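Local structure of xylanase inhibitor TL-XI (Triticum aestivum, 3G7M) at residues 1-7 against 34-40; 49-53 against 64-69. The protein inhibits xylanases noncompetitively as a small thaumatin-like protein of wheat, and probably takes part in plant defence. The protein carries 4 engineered substitutions. All coordinates share one frame; numbering follows the deposited sequence.

Interaction 1: residues 1-7 against 34-40; sequences APLTITN and ASWSLDT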
# COMPACT_ATOMS: atom_id res chain seq x y z
N ALA A 1 -9.84 8.85 -6.01
CA ALA A 1 -11.10 9.35 -5.37
C ALA A 1 -11.97 8.14 -4.93
O ALA A 1 -12.54 7.47 -5.78
CB ALA A 1 -11.87 10.30 -6.36
N PRO A 2 -12.05 7.84 -3.61
CA PRO A 2 -11.42 8.45 -2.41
C PRO A 2 -10.02 7.95 -2.08
O PRO A 2 -9.24 8.68 -1.45
CB PRO A 2 -12.38 8.05 -1.28
CG PRO A 2 -13.04 6.84 -1.75
CD PRO A 2 -13.25 7.05 -3.22
N LEU A 3 -9.71 6.71 -2.46
CA LEU A 3 -8.31 6.18 -2.37
C LEU A 3 -7.70 5.87 -3.76
O LEU A 3 -8.35 5.25 -4.61
CB LEU A 3 -8.24 4.93 -1.48
CG LEU A 3 -6.87 4.24 -1.37
CD1 LEU A 3 -5.97 5.09 -0.56
CD2 LEU A 3 -6.98 2.85 -0.73
N THR A 4 -6.47 6.31 -3.98
CA THR A 4 -5.86 6.13 -5.28
C THR A 4 -4.46 5.63 -5.04
O THR A 4 -3.70 6.25 -4.30
CB THR A 4 -5.84 7.46 -6.11
OG1 THR A 4 -7.12 8.11 -6.03
CG2 THR A 4 -5.49 7.22 -7.60
N ILE A 5 -4.10 4.51 -5.65
CA ILE A 5 -2.72 3.99 -5.60
C ILE A 5 -2.04 4.12 -6.97
O ILE A 5 -2.49 3.53 -7.94
CB ILE A 5 -2.66 2.54 -5.08
CG1 ILE A 5 -3.17 2.47 -3.64
CG2 ILE A 5 -1.26 1.95 -5.20
CD1 ILE A 5 -3.74 1.11 -3.29
N THR A 6 -0.98 4.91 -7.03
CA THR A 6 -0.32 5.27 -8.28
C THR A 6 1.08 4.65 -8.35
O THR A 6 1.84 4.66 -7.38
CB THR A 6 -0.22 6.80 -8.45
OG1 THR A 6 -1.54 7.39 -8.33
CG2 THR A 6 0.39 7.17 -9.78
N ASN A 7 1.40 4.11 -9.52
CA ASN A 7 2.74 3.58 -9.79
C ASN A 7 3.59 4.51 -10.65
O ASN A 7 3.31 4.67 -11.85
CB ASN A 7 2.63 2.19 -10.43
CG ASN A 7 3.97 1.59 -10.74
OD1 ASN A 7 4.96 1.88 -10.06
ND2 ASN A 7 4.01 0.76 -11.78
N ALA A 34 0.30 3.88 -14.30
CA ALA A 34 -1.10 3.53 -14.04
C ALA A 34 -1.48 3.67 -12.57
O ALA A 34 -0.64 3.53 -11.68
CB ALA A 34 -1.39 2.14 -14.53
N SER A 35 -2.75 3.95 -12.34
CA SER A 35 -3.28 4.13 -11.01
C SER A 35 -4.42 3.16 -10.75
O SER A 35 -5.06 2.65 -11.68
CB SER A 35 -3.80 5.56 -10.85
OG SER A 35 -2.82 6.50 -11.31
N TRP A 36 -4.70 2.93 -9.47
CA TRP A 36 -5.82 2.09 -9.06
C TRP A 36 -6.78 2.85 -8.14
O TRP A 36 -6.44 3.16 -7.03
CB TRP A 36 -5.30 0.83 -8.41
CG TRP A 36 -6.33 -0.21 -8.09
CD1 TRP A 36 -7.54 -0.39 -8.71
CD2 TRP A 36 -6.23 -1.22 -7.09
NE1 TRP A 36 -8.20 -1.45 -8.14
CE2 TRP A 36 -7.42 -1.98 -7.15
CE3 TRP A 36 -5.25 -1.56 -6.14
CZ2 TRP A 36 -7.66 -3.05 -6.30
CZ3 TRP A 36 -5.49 -2.63 -5.29
CH2 TRP A 36 -6.68 -3.36 -5.38
N SER A 37 -7.99 3.14 -8.62
CA SER A 37 -8.96 3.90 -7.82
C SER A 37 -9.72 2.96 -6.93
O SER A 37 -10.28 1.96 -7.36
CB SER A 37 -9.93 4.65 -8.73
OG SER A 37 -9.22 5.51 -9.61
N LEU A 38 -9.74 3.29 -5.65
CA LEU A 38 -10.37 2.43 -4.69
C LEU A 38 -11.43 3.15 -3.88
O LEU A 38 -11.36 4.36 -3.68
CB LEU A 38 -9.30 1.81 -3.79
CG LEU A 38 -8.61 0.59 -4.42
CD1 LEU A 38 -7.28 0.32 -3.76
CD2 LEU A 38 -9.53 -0.64 -4.32
N ASP A 39 -12.41 2.39 -3.44
CA ASP A 39 -13.43 2.90 -2.55
C ASP A 39 -13.06 2.56 -1.07
O ASP A 39 -12.53 1.46 -0.81
CB ASP A 39 -14.75 2.30 -2.98
CG ASP A 39 -15.90 3.15 -2.59
OD1 ASP A 39 -15.74 3.92 -1.59
OD2 ASP A 39 -16.97 3.01 -3.23
N THR A 40 -13.32 3.48 -0.13
CA THR A 40 -12.88 3.29 1.28
C THR A 40 -14.01 2.94 2.23
O THR A 40 -15.10 3.51 2.13
CB THR A 40 -12.26 4.55 1.88
OG1 THR A 40 -13.17 5.65 1.69
CG2 THR A 40 -10.95 4.87 1.24

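Interaction 2: residues 49-53 against 64-69; sequences WGRTG and CQTGDC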
# COMPACT_ATOMS: atom_id res chain seq x y z
N TRP A 49 0.65 -2.33 0.27
CA TRP A 49 2.03 -2.48 -0.18
C TRP A 49 2.11 -2.84 -1.64
O TRP A 49 1.17 -3.40 -2.19
CB TRP A 49 2.77 -3.55 0.66
CG TRP A 49 2.32 -4.95 0.41
CD1 TRP A 49 2.88 -5.83 -0.45
CD2 TRP A 49 1.23 -5.63 1.03
NE1 TRP A 49 2.20 -7.02 -0.41
CE2 TRP A 49 1.19 -6.93 0.49
CE3 TRP A 49 0.29 -5.26 2.01
CZ2 TRP A 49 0.23 -7.87 0.87
CZ3 TRP A 49 -0.66 -6.19 2.38
CH2 TRP A 49 -0.68 -7.48 1.81
N GLY A 50 3.26 -2.56 -2.26
CA GLY A 50 3.51 -2.97 -3.64
C GLY A 50 4.36 -4.22 -3.76
O GLY A 50 5.24 -4.48 -2.93
N ARG A 51 4.10 -4.99 -4.83
CA ARG A 51 4.85 -6.20 -5.15
C ARG A 51 5.46 -6.09 -6.53
O ARG A 51 4.82 -5.60 -7.46
CB ARG A 51 3.94 -7.41 -5.11
CG ARG A 51 3.04 -7.51 -3.88
CD ARG A 51 1.98 -8.55 -4.13
NE ARG A 51 0.89 -8.03 -4.94
CZ ARG A 51 -0.06 -8.78 -5.47
NH1 ARG A 51 -0.03 -10.10 -5.32
NH2 ARG A 51 -1.04 -8.22 -6.17
N THR A 52 6.71 -6.55 -6.65
CA THR A 52 7.41 -6.46 -7.92
C THR A 52 7.78 -7.84 -8.36
O THR A 52 7.92 -8.72 -7.52
CB THR A 52 8.71 -5.62 -7.81
OG1 THR A 52 9.62 -6.22 -6.87
CG2 THR A 52 8.39 -4.18 -7.40
N GLY A 53 7.94 -8.02 -9.67
CA GLY A 53 8.43 -9.27 -10.26
C GLY A 53 7.46 -10.42 -10.10
O GLY A 53 7.84 -11.55 -9.74
N CYS A 64 5.63 -13.50 -6.39
CA CYS A 64 6.28 -12.23 -6.62
C CYS A 64 7.69 -12.21 -6.00
O CYS A 64 7.95 -12.88 -5.00
CB CYS A 64 5.45 -11.09 -6.03
SG CYS A 64 3.81 -10.97 -6.72
N GLN A 65 8.58 -11.43 -6.62
CA GLN A 65 9.99 -11.32 -6.23
C GLN A 65 10.11 -10.60 -4.87
O GLN A 65 10.88 -11.05 -4.00
CB GLN A 65 10.78 -10.59 -7.33
CG GLN A 65 12.28 -10.95 -7.39
CD GLN A 65 13.06 -10.07 -8.36
OE1 GLN A 65 12.79 -10.05 -9.57
NE2 GLN A 65 14.03 -9.32 -7.82
N THR A 66 9.34 -9.52 -4.68
CA THR A 66 9.29 -8.87 -3.39
C THR A 66 7.87 -8.62 -2.99
O THR A 66 7.03 -8.29 -3.82
CB THR A 66 9.98 -7.52 -3.37
OG1 THR A 66 9.40 -6.69 -4.38
CG2 THR A 66 11.49 -7.66 -3.62
N GLY A 67 7.61 -8.77 -1.69
CA GLY A 67 6.29 -8.47 -1.13
C GLY A 67 5.21 -9.47 -1.48
O GLY A 67 4.04 -9.13 -1.43
N ASP A 68 5.61 -10.71 -1.80
CA ASP A 68 4.66 -11.77 -2.14
C ASP A 68 3.84 -12.26 -0.96
O ASP A 68 4.39 -12.68 0.07
CB ASP A 68 5.39 -12.97 -2.73
CG ASP A 68 4.43 -14.09 -3.13
OD1 ASP A 68 3.66 -13.91 -4.09
OD2 ASP A 68 4.45 -15.14 -2.47
N CYS A 69 2.53 -12.20 -1.12
CA CYS A 69 1.62 -12.65 -0.09
C CYS A 69 0.83 -13.84 -0.61
O CYS A 69 -0.22 -13.69 -1.25
CB CYS A 69 0.69 -11.49 0.35
SG CYS A 69 -0.34 -11.76 1.86

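Interaction 1: residues 1-7 against 34-40
Leu-38, Ile-5 and Leu-3 form the apolar side of an antiparallel strand pair and bury the most surface in it. CD1 of Leu-38 lies 3.7 Å from CD1 of Ile-5, whose chain it crosses at a slant, and 4.0 Å from CD2 of Leu-3, which runs alongside it in the same direction. With CG anti to the backbone N (chi1 177°), the Leu-3 branch is carried along the face to this meeting. The same Leu-38 methyl sits over one face of the Trp-36 indole, offset toward the rim, while Ile-5 CD1 reaches CE3 of that ring at 4.2 Å. Strands 3-7 and 35-38 run at 170° to each other, and Leu-3 with Leu-38 and Ile-5 with Trp-36 are hydrogen-bonded pairs. Leu-3 N meets Leu-38 O at 3.1 Å, and at the far end Asn-7 N reaches Ala-34 O at 3.0 Å. On the reverse face, Thr-6 OG1 bonds weakly to Ser-35 OG and more strongly to Gln-146. Beyond the strand, the Thr-40 side chain and the Pro-2 ring pass in opposite directions, Thr-40 CG2 lying 3.8 Å from Leu-3 CB, and Thr-40 OG1 hydrogen-bonds to Tyr-96 OH. An alanine here would probably cost the Tyr-96 hydroxyl this partner and open a gap beside Pro-2 and Leu-3. Strand 35-38 is an edge strand of the mixed sheet, whereas 3-7 also bonds to 145-149. The chemistry is thus two-sided: Leu-3 and Ile-5 reach Ile-48 of the other sheet, while the opposite face carries hydroxyls, its two serines exposed.

Interaction 2: residues 49-53 against 64-69
Trp-49 points its indole NE1 at the carbonyl of Gly-67, 3.0 Å from O, in the carbonyl plane and on a lone pair, although that oxygen stands 21° out of the ring plane. This is the close-packed half of the contact. CB of Cys-69 meets the edge of the same ring, 3.7 Å from CZ2, and the aliphatic part of Arg-51 lies against Gly-67 O and the sulfur of Cys-64, with Arg-51 CB 3.9 Å from Cys-64 SG. Arg-51 NE hydrogen-bonds to Trp-14 O, its guanidinium still oblique to that sulfur. The other half is looser and more exposed. Gln-65 and Thr-66 both face Thr-52 in a classic beta bulge: Thr-66 N bonds to Thr-52 O at 3.3 Å, Thr-52 N weakly to Thr-66 O, and Gln-65 N weakly to Thr-52 O and Gly-53 O. The threonine side chains cross at a slant, each OG1 between backbone N and carbonyl carbon (chi1 61° and 57°), where the hydroxyls hydrogen-bond. Exposed Gln-65 sets CB against Thr-52 O. Disulfides from Cys-64 to Cys-54 and from Cys-69 to Cys-76 tie the loop further. Residues 64-69 thereby lie along the end of strand 44-52, which pairs with strand 13-19, where Ala-16 and Ala-18 touch Trp-49.

Interaction 1 and interaction 2 follow one another along the chain, since strand 35-38 is succeeded by strand 44-52, yet they do not touch: their centres are 18 Å apart and their nearest atoms about 7 Å. The first belongs to the edge of the mixed sheet and is partly buried; the second is mostly buried and joins the end of a strand from the antiparallel sheet to an irregular loop. Regular pairing with aliphatic packing is therefore set against a single bridge, a hydrogen bond from an indole N-H to a main-chain carbonyl, and cysteines of two disulfides. The two nevertheless share neighbours: strand 13-19 touches side chains of both, and Ile-48 of strand 44-52 packs on Leu-3 and Ile-5.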